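Long-range contacts in ORF131 protein (Ralstonia metallidurans, PDB 2WTP), which binds copper(II) and belongs to a heavy-metal resistance family, probably taking part in the bacterium's response to toxic metals: residues 55-60 and 87-92; 64-69 and 81-86; 68-73 and 116-121; 75-80 and 95-100; 101-106 and 120-125. One frame throughout, in Å; residues are numbered along the deposited sequence.

Contact 1: 55-60 and 87-92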
# COMPACT_ATOMS: atom_id res chain seq x y z
N ALA A 55 -11.48 -12.82 -3.87
CA ALA A 55 -11.31 -13.40 -2.56
C ALA A 55 -12.42 -12.97 -1.65
O ALA A 55 -13.13 -12.03 -1.97
CB ALA A 55 -9.98 -12.83 -1.95
N GLY A 56 -12.53 -13.69 -0.52
CA GLY A 56 -13.46 -13.21 0.52
C GLY A 56 -12.80 -12.28 1.53
O GLY A 56 -11.62 -12.45 1.86
N GLN A 57 -13.55 -11.26 1.99
CA GLN A 57 -13.05 -10.40 3.02
C GLN A 57 -12.56 -11.09 4.26
O GLN A 57 -11.59 -10.57 4.90
CB GLN A 57 -14.14 -9.37 3.34
CG GLN A 57 -13.80 -8.39 4.43
CD GLN A 57 -15.03 -7.67 4.98
OE1 GLN A 57 -16.15 -7.68 4.37
NE2 GLN A 57 -14.83 -7.06 6.18
N SER A 58 -13.12 -12.28 4.57
CA SER A 58 -12.65 -12.95 5.77
C SER A 58 -11.24 -13.48 5.69
O SER A 58 -10.66 -13.87 6.71
CB SER A 58 -13.65 -14.09 6.10
OG SER A 58 -13.54 -15.07 5.11
N GLN A 59 -10.63 -13.50 4.50
CA GLN A 59 -9.25 -13.93 4.34
C GLN A 59 -8.28 -12.76 4.10
O GLN A 59 -7.10 -13.01 3.92
CB GLN A 59 -9.19 -14.94 3.16
CG GLN A 59 -9.81 -16.29 3.61
CD GLN A 59 -9.02 -17.00 4.69
OE1 GLN A 59 -7.82 -17.22 4.49
NE2 GLN A 59 -9.69 -17.39 5.77
N ALA A 60 -8.81 -11.55 4.07
CA ALA A 60 -7.91 -10.42 3.80
C ALA A 60 -7.14 -10.04 5.03
O ALA A 60 -7.65 -10.03 6.15
CB ALA A 60 -8.79 -9.23 3.35
N GLU A 87 -19.40 1.33 2.59
CA GLU A 87 -19.45 0.06 3.28
C GLU A 87 -19.44 -1.08 2.31
O GLU A 87 -19.56 -2.24 2.71
CB GLU A 87 -20.72 -0.01 4.20
CG GLU A 87 -20.79 1.19 5.18
CD GLU A 87 -19.58 1.30 6.12
OE1 GLU A 87 -19.05 0.20 6.46
OE2 GLU A 87 -19.13 2.41 6.45
N LYS A 88 -19.20 -0.80 1.03
CA LYS A 88 -19.04 -1.90 0.09
C LYS A 88 -17.56 -2.36 0.12
O LYS A 88 -16.65 -1.53 0.02
CB LYS A 88 -19.35 -1.53 -1.31
CG LYS A 88 -19.44 -2.71 -2.20
CD LYS A 88 -19.81 -2.22 -3.55
CE LYS A 88 -20.28 -3.34 -4.50
NZ LYS A 88 -19.95 -4.69 -4.02
N ILE A 89 -17.35 -3.66 0.34
CA ILE A 89 -16.01 -4.24 0.44
C ILE A 89 -15.88 -5.33 -0.59
O ILE A 89 -16.73 -6.28 -0.68
CB ILE A 89 -15.72 -4.72 1.90
CG1 ILE A 89 -15.79 -3.53 2.83
CG2 ILE A 89 -14.38 -5.45 1.91
CD1 ILE A 89 -15.79 -3.89 4.30
N VAL A 90 -14.80 -5.29 -1.38
CA VAL A 90 -14.50 -6.35 -2.36
C VAL A 90 -13.05 -6.77 -2.14
O VAL A 90 -12.16 -5.89 -2.09
CB VAL A 90 -14.72 -5.86 -3.81
CG1 VAL A 90 -14.33 -6.93 -4.81
CG2 VAL A 90 -16.22 -5.50 -4.01
N ALA A 91 -12.75 -8.07 -2.07
CA ALA A 91 -11.39 -8.54 -1.81
C ALA A 91 -10.77 -9.30 -2.97
O ALA A 91 -11.49 -9.75 -3.88
CB ALA A 91 -11.40 -9.46 -0.56
N TRP A 92 -9.45 -9.32 -3.01
CA TRP A 92 -8.69 -9.91 -4.12
C TRP A 92 -7.47 -10.57 -3.57
O TRP A 92 -6.80 -10.00 -2.68
CB TRP A 92 -8.35 -8.73 -5.08
CG TRP A 92 -7.79 -9.23 -6.34
CD1 TRP A 92 -6.47 -9.32 -6.67
CD2 TRP A 92 -8.56 -9.59 -7.53
NE1 TRP A 92 -6.33 -9.77 -8.03
CE2 TRP A 92 -7.60 -9.95 -8.53
CE3 TRP A 92 -9.93 -9.68 -7.83
CZ2 TRP A 92 -8.03 -10.32 -9.84
CZ3 TRP A 92 -10.31 -10.13 -9.10
CH2 TRP A 92 -9.34 -10.46 -10.06
O HOH W 1 -14.96 -10.01 -2.06
O HOH W 2 -17.13 -8.29 1.41

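Contact 2: 64-69 and 81-86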
# COMPACT_ATOMS: atom_id res chain seq x y z
N ILE A 64 -8.23 -1.65 2.51
CA ILE A 64 -7.70 -0.36 2.02
C ILE A 64 -8.95 0.46 1.63
O ILE A 64 -9.79 0.02 0.84
CB ILE A 64 -6.84 -0.60 0.77
CG1 ILE A 64 -5.54 -1.31 1.18
CG2 ILE A 64 -6.44 0.77 0.15
CD1 ILE A 64 -4.65 -1.64 0.01
N ASP A 65 -9.09 1.66 2.20
CA ASP A 65 -10.16 2.58 1.82
C ASP A 65 -9.83 3.22 0.45
O ASP A 65 -8.76 3.76 0.22
CB ASP A 65 -10.24 3.70 2.91
CG ASP A 65 -11.58 4.41 2.94
OD1 ASP A 65 -12.50 4.00 2.21
OD2 ASP A 65 -11.70 5.39 3.71
N VAL A 66 -10.77 3.14 -0.48
CA VAL A 66 -10.59 3.74 -1.81
C VAL A 66 -11.28 5.12 -1.81
O VAL A 66 -12.48 5.21 -1.69
CB VAL A 66 -11.23 2.76 -2.85
CG1 VAL A 66 -11.33 3.41 -4.28
CG2 VAL A 66 -10.43 1.42 -2.92
N LYS A 67 -10.48 6.16 -1.67
CA LYS A 67 -11.01 7.56 -1.51
C LYS A 67 -10.75 8.29 -2.77
O LYS A 67 -9.80 8.00 -3.49
CB LYS A 67 -10.25 8.19 -0.37
CG LYS A 67 -10.78 7.75 1.01
CD LYS A 67 -12.33 7.86 1.09
CE LYS A 67 -12.91 7.70 2.55
NZ LYS A 67 -13.25 8.99 3.31
N PRO A 68 -11.59 9.27 -3.10
CA PRO A 68 -11.34 10.08 -4.30
C PRO A 68 -9.92 10.69 -4.34
O PRO A 68 -9.50 11.21 -3.30
CB PRO A 68 -12.34 11.24 -4.14
CG PRO A 68 -13.52 10.56 -3.54
CD PRO A 68 -12.92 9.53 -2.52
N GLY A 69 -9.23 10.59 -5.45
CA GLY A 69 -7.92 11.22 -5.51
C GLY A 69 -6.82 10.19 -5.38
O GLY A 69 -5.70 10.39 -5.82
N VAL A 81 -6.18 -8.78 -0.08
CA VAL A 81 -6.47 -7.38 0.36
C VAL A 81 -7.90 -7.11 0.09
O VAL A 81 -8.43 -7.47 -1.01
CB VAL A 81 -5.61 -6.38 -0.49
CG1 VAL A 81 -5.90 -4.97 -0.03
CG2 VAL A 81 -4.10 -6.67 -0.29
N ALA A 82 -8.56 -6.47 1.04
CA ALA A 82 -9.93 -6.01 0.79
C ALA A 82 -9.93 -4.54 0.54
O ALA A 82 -9.05 -3.78 1.06
CB ALA A 82 -10.80 -6.35 2.04
N PHE A 83 -10.77 -4.13 -0.41
CA PHE A 83 -10.87 -2.72 -0.77
C PHE A 83 -12.26 -2.23 -0.44
O PHE A 83 -13.25 -2.92 -0.75
CB PHE A 83 -10.63 -2.59 -2.27
CG PHE A 83 -9.20 -2.93 -2.71
CD1 PHE A 83 -8.21 -1.96 -2.73
CD2 PHE A 83 -8.85 -4.27 -2.99
CE1 PHE A 83 -6.89 -2.31 -3.16
CE2 PHE A 83 -7.57 -4.62 -3.37
CZ PHE A 83 -6.57 -3.63 -3.44
N ARG A 84 -12.32 -1.08 0.17
CA ARG A 84 -13.59 -0.53 0.70
C ARG A 84 -13.95 0.77 -0.00
O ARG A 84 -13.11 1.66 -0.10
CB ARG A 84 -13.41 -0.29 2.22
CG ARG A 84 -14.45 0.67 2.89
CD ARG A 84 -14.53 0.56 4.55
NE ARG A 84 -15.96 0.28 4.94
CZ ARG A 84 -16.43 -0.86 5.37
NH1 ARG A 84 -15.58 -1.83 5.66
NH2 ARG A 84 -17.73 -1.06 5.59
N ALA A 85 -15.21 0.87 -0.43
CA ALA A 85 -15.79 2.17 -0.83
C ALA A 85 -17.07 2.32 -0.04
O ALA A 85 -17.99 1.54 -0.21
CB ALA A 85 -16.12 2.14 -2.34
N GLY A 86 -17.09 3.27 0.89
CA GLY A 86 -18.20 3.34 1.86
C GLY A 86 -18.31 2.08 2.70
O GLY A 86 -17.35 1.69 3.35
O HOH W 3 -14.64 4.88 1.33

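Contact 3: 68-73 and 116-121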
# COMPACT_ATOMS: atom_id res chain seq x y z
N PRO A 68 -11.59 9.27 -3.10
CA PRO A 68 -11.34 10.08 -4.30
C PRO A 68 -9.92 10.69 -4.34
O PRO A 68 -9.50 11.21 -3.30
CB PRO A 68 -12.34 11.24 -4.14
CG PRO A 68 -13.52 10.56 -3.54
CD PRO A 68 -12.92 9.53 -2.52
N GLY A 69 -9.23 10.59 -5.45
CA GLY A 69 -7.92 11.22 -5.51
C GLY A 69 -6.82 10.19 -5.38
O GLY A 69 -5.70 10.39 -5.82
N MET A 70 -7.12 9.04 -4.79
CA MET A 70 -6.11 8.01 -4.60
C MET A 70 -5.51 7.61 -5.93
O MET A 70 -6.26 7.43 -6.92
CB MET A 70 -6.80 6.79 -4.01
CG MET A 70 -5.94 5.63 -3.83
SD MET A 70 -6.99 4.66 -2.78
CE MET A 70 -7.17 5.89 -1.49
N ARG A 71 -4.18 7.43 -5.99
CA ARG A 71 -3.50 7.09 -7.22
C ARG A 71 -2.89 5.71 -7.24
O ARG A 71 -2.98 5.05 -8.26
CB ARG A 71 -2.46 8.11 -7.64
CG ARG A 71 -3.15 9.49 -8.02
CD ARG A 71 -3.76 9.53 -9.49
NE ARG A 71 -2.63 9.71 -10.41
CZ ARG A 71 -2.15 10.85 -10.95
NH1 ARG A 71 -2.71 12.10 -10.79
NH2 ARG A 71 -1.05 10.68 -11.72
N TYR A 72 -2.24 5.28 -6.15
CA TYR A 72 -1.79 3.90 -6.15
C TYR A 72 -1.70 3.35 -4.76
O TYR A 72 -1.73 4.10 -3.79
CB TYR A 72 -0.41 3.71 -6.86
CG TYR A 72 0.79 4.31 -6.10
CD1 TYR A 72 1.54 3.52 -5.26
CD2 TYR A 72 1.16 5.63 -6.30
CE1 TYR A 72 2.65 4.11 -4.56
CE2 TYR A 72 2.24 6.20 -5.61
CZ TYR A 72 2.97 5.38 -4.77
OH TYR A 72 4.07 5.92 -4.15
N VAL A 73 -1.63 2.01 -4.72
CA VAL A 73 -1.30 1.29 -3.48
C VAL A 73 -0.31 0.22 -3.84
O VAL A 73 -0.18 -0.16 -5.00
CB VAL A 73 -2.50 0.58 -2.84
CG1 VAL A 73 -3.51 1.61 -2.33
CG2 VAL A 73 -3.20 -0.31 -3.80
N ALA A 116 -11.88 2.78 -10.48
CA ALA A 116 -11.18 3.01 -11.73
C ALA A 116 -10.20 4.19 -11.62
O ALA A 116 -10.58 5.30 -11.11
CB ALA A 116 -12.19 3.34 -12.83
N GLY A 117 -8.98 3.99 -12.06
CA GLY A 117 -7.94 4.99 -11.91
C GLY A 117 -7.04 4.84 -10.73
O GLY A 117 -6.09 5.58 -10.60
N VAL A 118 -7.35 3.92 -9.82
CA VAL A 118 -6.43 3.60 -8.75
C VAL A 118 -5.52 2.47 -9.27
O VAL A 118 -6.07 1.41 -9.71
CB VAL A 118 -7.16 3.10 -7.56
CG1 VAL A 118 -6.14 2.74 -6.43
CG2 VAL A 118 -8.13 4.22 -7.04
N ARG A 119 -4.24 2.63 -9.29
CA ARG A 119 -3.33 1.60 -9.83
C ARG A 119 -2.78 0.79 -8.69
O ARG A 119 -2.36 1.34 -7.67
CB ARG A 119 -2.25 2.27 -10.62
CG ARG A 119 -1.53 1.24 -11.48
CD ARG A 119 -0.94 1.82 -12.79
NE ARG A 119 -2.01 1.87 -13.73
CZ ARG A 119 -2.34 0.85 -14.55
NH1 ARG A 119 -3.42 1.05 -15.28
NH2 ARG A 119 -1.67 -0.29 -14.60
N VAL A 120 -2.85 -0.53 -8.81
CA VAL A 120 -2.23 -1.40 -7.79
C VAL A 120 -0.86 -1.84 -8.27
O VAL A 120 -0.73 -2.41 -9.35
CB VAL A 120 -3.08 -2.66 -7.62
CG1 VAL A 120 -2.50 -3.51 -6.45
CG2 VAL A 120 -4.52 -2.21 -7.26
N TYR A 121 0.18 -1.53 -7.50
CA TYR A 121 1.55 -1.94 -7.83
C TYR A 121 1.80 -3.26 -7.11
O TYR A 121 1.79 -3.27 -5.87
CB TYR A 121 2.48 -0.82 -7.31
CG TYR A 121 3.88 -1.00 -7.79
CD1 TYR A 121 4.40 -0.16 -8.76
CD2 TYR A 121 4.70 -2.01 -7.24
CE1 TYR A 121 5.69 -0.34 -9.21
CE2 TYR A 121 6.08 -2.18 -7.69
CZ TYR A 121 6.48 -1.32 -8.72
OH TYR A 121 7.79 -1.46 -9.14
O HOH W 4 -3.57 5.92 -10.88

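Contact 4: 75-80 and 95-100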
# COMPACT_ATOMS: atom_id res chain seq x y z
N VAL A 75 0.95 -3.71 -3.18
CA VAL A 75 0.61 -5.04 -2.58
C VAL A 75 1.68 -6.00 -2.96
O VAL A 75 2.50 -5.84 -3.89
CB VAL A 75 -0.74 -5.55 -3.12
CG1 VAL A 75 -1.86 -4.48 -2.81
CG2 VAL A 75 -0.71 -5.88 -4.66
N ASP A 76 1.75 -7.07 -2.17
CA ASP A 76 2.66 -8.15 -2.48
C ASP A 76 1.98 -9.20 -3.38
O ASP A 76 0.79 -9.44 -3.33
CB ASP A 76 3.05 -8.87 -1.18
CG ASP A 76 3.95 -8.03 -0.28
OD1 ASP A 76 4.77 -7.22 -0.80
OD2 ASP A 76 3.75 -8.14 0.96
N SER A 77 2.85 -9.84 -4.16
CA SER A 77 2.37 -11.10 -4.83
C SER A 77 1.76 -12.00 -3.76
O SER A 77 2.37 -12.24 -2.69
CB SER A 77 3.55 -11.82 -5.42
OG SER A 77 3.95 -11.28 -6.68
N GLY A 78 0.60 -12.58 -4.03
CA GLY A 78 -0.03 -13.49 -3.08
C GLY A 78 -0.82 -12.86 -1.97
O GLY A 78 -1.44 -13.55 -1.20
N GLU A 79 -0.70 -11.54 -1.83
CA GLU A 79 -1.45 -10.90 -0.70
C GLU A 79 -2.93 -10.89 -0.92
O GLU A 79 -3.37 -10.72 -2.12
CB GLU A 79 -0.96 -9.46 -0.59
CG GLU A 79 -1.34 -8.69 0.74
CD GLU A 79 -0.84 -7.22 0.80
OE1 GLU A 79 -0.11 -6.79 -0.06
OE2 GLU A 79 -1.28 -6.52 1.75
N THR A 80 -3.75 -11.07 0.11
CA THR A 80 -5.19 -10.98 -0.01
C THR A 80 -5.59 -9.69 0.70
O THR A 80 -5.34 -9.48 1.87
CB THR A 80 -5.95 -12.16 0.64
OG1 THR A 80 -5.53 -13.37 -0.03
CG2 THR A 80 -7.46 -11.99 0.44
N ALA A 95 -1.89 -12.39 -7.84
CA ALA A 95 -1.11 -13.48 -8.38
C ALA A 95 0.33 -13.42 -7.95
O ALA A 95 0.80 -12.42 -7.38
CB ALA A 95 -1.22 -13.39 -9.95
N GLN A 96 1.10 -14.45 -8.32
CA GLN A 96 2.53 -14.52 -8.07
C GLN A 96 3.24 -14.03 -9.31
O GLN A 96 3.23 -14.69 -10.34
CB GLN A 96 2.92 -15.99 -7.78
CG GLN A 96 2.25 -16.54 -6.55
CD GLN A 96 2.69 -15.96 -5.17
OE1 GLN A 96 3.80 -15.42 -5.03
NE2 GLN A 96 1.89 -16.18 -4.16
N MET A 97 3.81 -12.83 -9.21
CA MET A 97 4.35 -12.18 -10.38
C MET A 97 5.82 -12.35 -10.57
O MET A 97 6.60 -12.19 -9.63
CB MET A 97 4.07 -10.64 -10.28
CG MET A 97 2.60 -10.34 -10.20
SD MET A 97 1.68 -11.07 -11.55
CE MET A 97 0.14 -10.23 -11.22
N VAL A 98 6.29 -12.60 -11.81
CA VAL A 98 7.73 -12.80 -11.98
C VAL A 98 8.57 -11.52 -11.83
O VAL A 98 9.70 -11.55 -11.45
CB VAL A 98 7.94 -13.50 -13.38
CG1 VAL A 98 7.58 -12.50 -14.56
CG2 VAL A 98 9.34 -14.05 -13.46
N ARG A 99 7.91 -10.39 -12.15
CA ARG A 99 8.51 -9.09 -12.00
C ARG A 99 7.45 -8.17 -11.46
O ARG A 99 6.23 -8.43 -11.56
CB ARG A 99 9.07 -8.53 -13.31
CG ARG A 99 8.09 -8.39 -14.33
CD ARG A 99 8.71 -7.85 -15.68
NE ARG A 99 9.69 -8.76 -16.27
CZ ARG A 99 9.36 -9.75 -17.11
NH1 ARG A 99 8.10 -9.96 -17.44
NH2 ARG A 99 10.30 -10.56 -17.59
N ASP A 100 7.88 -7.03 -10.92
CA ASP A 100 6.89 -6.03 -10.47
C ASP A 100 5.97 -5.62 -11.61
O ASP A 100 6.44 -5.51 -12.82
CB ASP A 100 7.57 -4.72 -10.03
CG ASP A 100 8.43 -4.88 -8.82
OD1 ASP A 100 8.63 -5.97 -8.21
OD2 ASP A 100 8.91 -3.85 -8.32

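Contact 5: 101-106 and 120-125. With MG (magnesium ion), chain F; CU (copper (II) ion), chain O.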
# COMPACT_ATOMS: atom_id res chain seq x y z
N THR A 101 4.68 -5.46 -11.32
CA THR A 101 3.76 -5.07 -12.38
C THR A 101 2.62 -4.30 -11.76
O THR A 101 2.42 -4.37 -10.54
CB THR A 101 3.32 -6.35 -13.10
OG1 THR A 101 2.52 -6.06 -14.23
CG2 THR A 101 2.41 -7.23 -12.21
N SER A 102 1.87 -3.59 -12.52
CA SER A 102 0.71 -2.95 -11.99
C SER A 102 -0.56 -3.21 -12.77
O SER A 102 -0.52 -3.66 -13.95
CB SER A 102 0.92 -1.42 -11.93
OG SER A 102 0.86 -0.79 -13.23
N VAL A 103 -1.71 -2.98 -12.13
CA VAL A 103 -3.00 -3.12 -12.81
C VAL A 103 -3.96 -2.10 -12.31
O VAL A 103 -3.88 -1.73 -11.11
CB VAL A 103 -3.52 -4.61 -12.65
CG1 VAL A 103 -3.77 -4.97 -11.20
CG2 VAL A 103 -4.80 -4.81 -13.52
N ASP A 104 -4.93 -1.68 -13.13
CA ASP A 104 -5.94 -0.75 -12.59
C ASP A 104 -6.92 -1.46 -11.72
O ASP A 104 -7.52 -2.44 -12.19
CB ASP A 104 -6.67 -0.04 -13.76
CG ASP A 104 -7.41 1.24 -13.25
OD1 ASP A 104 -8.42 1.12 -12.56
OD2 ASP A 104 -6.93 2.35 -13.47
N LEU A 105 -7.22 -0.95 -10.51
CA LEU A 105 -8.14 -1.64 -9.61
C LEU A 105 -9.52 -1.68 -10.28
O LEU A 105 -10.34 -2.56 -9.95
CB LEU A 105 -8.20 -0.81 -8.32
CG LEU A 105 -8.99 -1.46 -7.14
CD1 LEU A 105 -8.34 -2.76 -6.69
CD2 LEU A 105 -9.17 -0.40 -5.98
N GLY A 106 -9.87 -0.71 -11.11
CA GLY A 106 -11.20 -0.67 -11.76
C GLY A 106 -11.43 -1.83 -12.73
O GLY A 106 -12.59 -2.07 -13.10
N VAL A 120 -2.85 -0.53 -8.81
CA VAL A 120 -2.23 -1.40 -7.79
C VAL A 120 -0.86 -1.84 -8.27
O VAL A 120 -0.73 -2.41 -9.35
CB VAL A 120 -3.08 -2.66 -7.62
CG1 VAL A 120 -2.50 -3.51 -6.45
CG2 VAL A 120 -4.52 -2.21 -7.26
N TYR A 121 0.18 -1.53 -7.50
CA TYR A 121 1.55 -1.94 -7.83
C TYR A 121 1.80 -3.26 -7.11
O TYR A 121 1.79 -3.27 -5.87
CB TYR A 121 2.48 -0.82 -7.31
CG TYR A 121 3.88 -1.00 -7.79
CD1 TYR A 121 4.40 -0.16 -8.76
CD2 TYR A 121 4.70 -2.01 -7.24
CE1 TYR A 121 5.69 -0.34 -9.21
CE2 TYR A 121 6.08 -2.18 -7.69
CZ TYR A 121 6.48 -1.32 -8.72
OH TYR A 121 7.79 -1.46 -9.14
N ILE A 122 2.08 -4.31 -7.84
CA ILE A 122 2.23 -5.68 -7.30
C ILE A 122 3.72 -6.02 -7.30
O ILE A 122 4.39 -6.03 -8.34
CB ILE A 122 1.45 -6.75 -8.15
CG1 ILE A 122 -0.04 -6.35 -8.24
CG2 ILE A 122 1.63 -8.05 -7.39
CD1 ILE A 122 -0.78 -7.03 -9.45
N ASP A 123 4.31 -6.21 -6.12
CA ASP A 123 5.71 -6.56 -6.03
C ASP A 123 5.93 -8.01 -6.46
O ASP A 123 5.07 -8.88 -6.33
CB ASP A 123 6.07 -6.47 -4.56
CG ASP A 123 7.51 -6.71 -4.26
OD1 ASP A 123 8.36 -6.19 -4.98
OD2 ASP A 123 7.78 -7.31 -3.23
N ARG A 124 7.10 -8.25 -7.04
CA ARG A 124 7.58 -9.55 -7.54
C ARG A 124 7.46 -10.60 -6.47
O ARG A 124 7.71 -10.34 -5.28
CB ARG A 124 9.04 -9.33 -7.99
CG ARG A 124 9.83 -10.55 -8.31
CD ARG A 124 11.13 -10.13 -8.97
NE ARG A 124 12.20 -11.08 -8.72
CZ ARG A 124 12.00 -12.39 -8.62
NH1 ARG A 124 10.77 -12.88 -8.78
NH2 ARG A 124 13.02 -13.20 -8.39
N SER A 125 7.15 -11.85 -6.89
CA SER A 125 7.11 -12.99 -5.99
C SER A 125 8.44 -13.58 -5.58
O SER A 125 9.33 -13.70 -6.39
CB SER A 125 6.29 -14.02 -6.78
OG SER A 125 6.28 -15.23 -6.00
MG MG F . 10.16 -5.03 -4.84
CU CU O . 9.80 -7.51 -2.76
O HOH W 5 10.73 -5.80 -6.62
O HOH W 6 10.64 -3.68 -6.95
O HOH W 7 9.09 -3.54 -5.64
O HOH W 8 11.83 -6.23 -4.02
O HOH W 9 11.65 -3.43 -4.52

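Contact 1: 55-60 and 87-92
A91 is the most covered residue here, and its methyl group shows how a small side chain can seat a loop on a strand. CB of A91 lies 3.4 Å from O of A55 and 3.8 Å from the carbonyl carbon of G56, so the chain leaving A55 bends round it. A55 answers with its own methyl: CB of A55 meets CB of A91 at 3.9 Å and also touches the backbone of W92. A single direct hydrogen bond joins the segments, from N of A55 to O of A91 (3.1 Å), and its donor stands well above the carbonyl plane, 59° out of it. Further along, a water takes over. It donates to O of A55 and accepts from N of A91, bridging two backbones that have begun to part. Q57 supplies the third large surface. With CG anti to the backbone N (chi1 179°) and the chain extended beyond it, the side chain crosses I89 at a slant and lays its carboxamide against both branches, OE1 being 3.8 Å from CG2 of I89. A second water donates to OE1 of Q57 and to O of I89. The arrangement is that of an antiparallel edge strand, 52-55, peeling away from strand 88-94 at the margin of a four-stranded mixed sheet, with a short 3-10 turn (57-59) following.

Contact 2: 64-69 and 81-86
N of I64 donates to O of A82 over 2.7 Å, the shortest bond of a parallel ladder. The ladder continues with N of R84 to O of I64, its donor tilted 25° from the carbonyl plane, and with N of V66 to O of R84 at 2.8 Å. Beneath this backbone pairing, I64 and F83 run side by side in the same direction. CG1 of I64 sits beside its backbone N (chi1 -70°), which carries CD1 to within 3.6 Å of CG1 of V81. CG1 of V81 in turn covers one face of the F83 ring near its rim, while CG2 of V66 reaches the ring edge, 4.0 Å from CD1 of F83. On the other face of the sheet, OD1 of D65 accepts from a water that itself accepts from N of G86. L105 of helix 105-108 packs on V66 and F83. This is parallel pairing at the border of a mixed sheet, consistent with a cupredoxin-like beta sandwich.

Contact 3: 68-73 and 116-121
M70 and V118 meet at a slant, CG of M70 lying 3.9 Å from CG1 of V118. The methionine's CG is anti to its own N (chi1 176°), and its thioether end then bends away, leaving the near part of the chain to do the touching. A second slanted apolar pair lies further along, where the strands are formed: V73 and V120, which share a face of the sheet, approach through their CG2 methyls at 4.2 Å. Y72 and R119 occupy the other face, and there the meeting is between side chain and backbone. CB of Y72 comes within 3.2 Å of O of R119, and CA of Y72 makes a C-H...O contact with that oxygen, which also accepts from N of V73 (3.1 Å). N of R119 to O of R71 (2.9 Å) and N of Y121 to O of V73 complete the parallel ladder. A water donates to O of R71 and to O of G117, so O of R71 takes two donors where the strands begin. The polar ends leave the contact: R119 NH2 bonds S102 OG, Y121 OH bonds D100, and Y72 OH reaches E79 and S61 of the second subunit. The chemistry is thus split by face. V73 and V120 are buried on one face, while the other carries hydroxyl and guanidinium groups, one of which ties this strand pair to the neighbouring subunit.

Contact 4: 75-80 and 95-100
S77 and M97 are joined by a nearly straight bond: N of M97 donates to OG of S77 over 3.0 Å, with an angle of 174° at the hydrogen. The serine OG lies beside its own backbone N (chi1 -81°), where it serves both as acceptor from M97 and as donor to O of D123. One hydroxyl therefore ties a turn, a loop and the backbone of D123. The second link is poorer. N of G78 reaches O of A95 in a weak bond of 3.4 Å, and CA of S77 adds a C-H...O contact to the same oxygen. Q96 folds back at chi2 (-69°), laying its carboxamide over the turn: OE1 approaches CB of S77 at 3.6 Å, and NE2 lies 3.5 Å from CA of G78. Its polar atoms are satisfied elsewhere, OE1 by OG of S125 and NE2 by a diethylene glycol molecule, probably from the crystallisation liquor. Within segment 75-80, the type II turn from D76 to E79 closes through N of E79 to O of D76 (3.0 Å). The E79 carboxylate reinforces it, OE1 accepting from N of D76 (2.8 Å) while OE2 makes a salt bridge with R62. At this surface of the molecule, the turn between strands 72-76 and 80-85 rests against the loop from strand 88-94 to strand 101-104, beside strand 119-123.

Contact 5: 101-106 and 120-125
T101 opens the strand pair by bonding I122 twice: its N donates to O of I122 (3.0 Å) and its O accepts from N of I122 (2.7 Å). Their side chains lie alongside each other and point the same way, CG2 of T101 being 4.2 Å from CB of I122. S102 comes next, in a non-hydrogen-bonded pair with Y121. Its CA makes a C-H...O contact with O of V120, and its CB presses on the same oxygen at 3.2 Å. V103 repeats the double bonding, now with V120. Its CG1 takes the crowded position between N and the carbonyl carbon (chi1 62°), from which it meets CD1 of I122 at 4.0 Å. D104 then ends the strand and caps the helix, its OD1 accepting from N of G106 (2.7 Å) through the anti lone pair and also from N of G117. L105, the first helical residue, lays CD1 on CG2 of V120. Beyond this paired region, D123 carries the metals: OD1 binds magnesium, whose other ligands include five waters, and OD2 binds copper at 2.1 Å. D123 of the second subunit binds the same copper, placing the ion between subunits. Strand 119-123 is central in its three-stranded sheet, antiparallel to edge strand 101-104 and parallel to 72-76, with F94 of strand 88-94 packing on V120 and I122 and helix 105-108 following directly on strand 101-104.

Overall arrangement
The five contacts divide between two sheets. Contacts 1 and 2 lie in the four-stranded sheet, their centres about 11 Å apart, and are joined by the pairing of strands 80-85 and 88-94; contact 2 is nested within the loop closed by contact 1. Contacts 3 and 5 share strand 119-123 of the three-stranded sheet. Contact 4 sets the turn after strand 72-76 against the loop before strand 101-104, its centre about 7 Å from that of contact 5. The chain passes from one sheet to the other and back: contacts 2 and 3 share P68 and G69, and F83 packs on V73 and L105. The copper bound by D123 of both subunits lies at the contact 4 and 5 end of the fold.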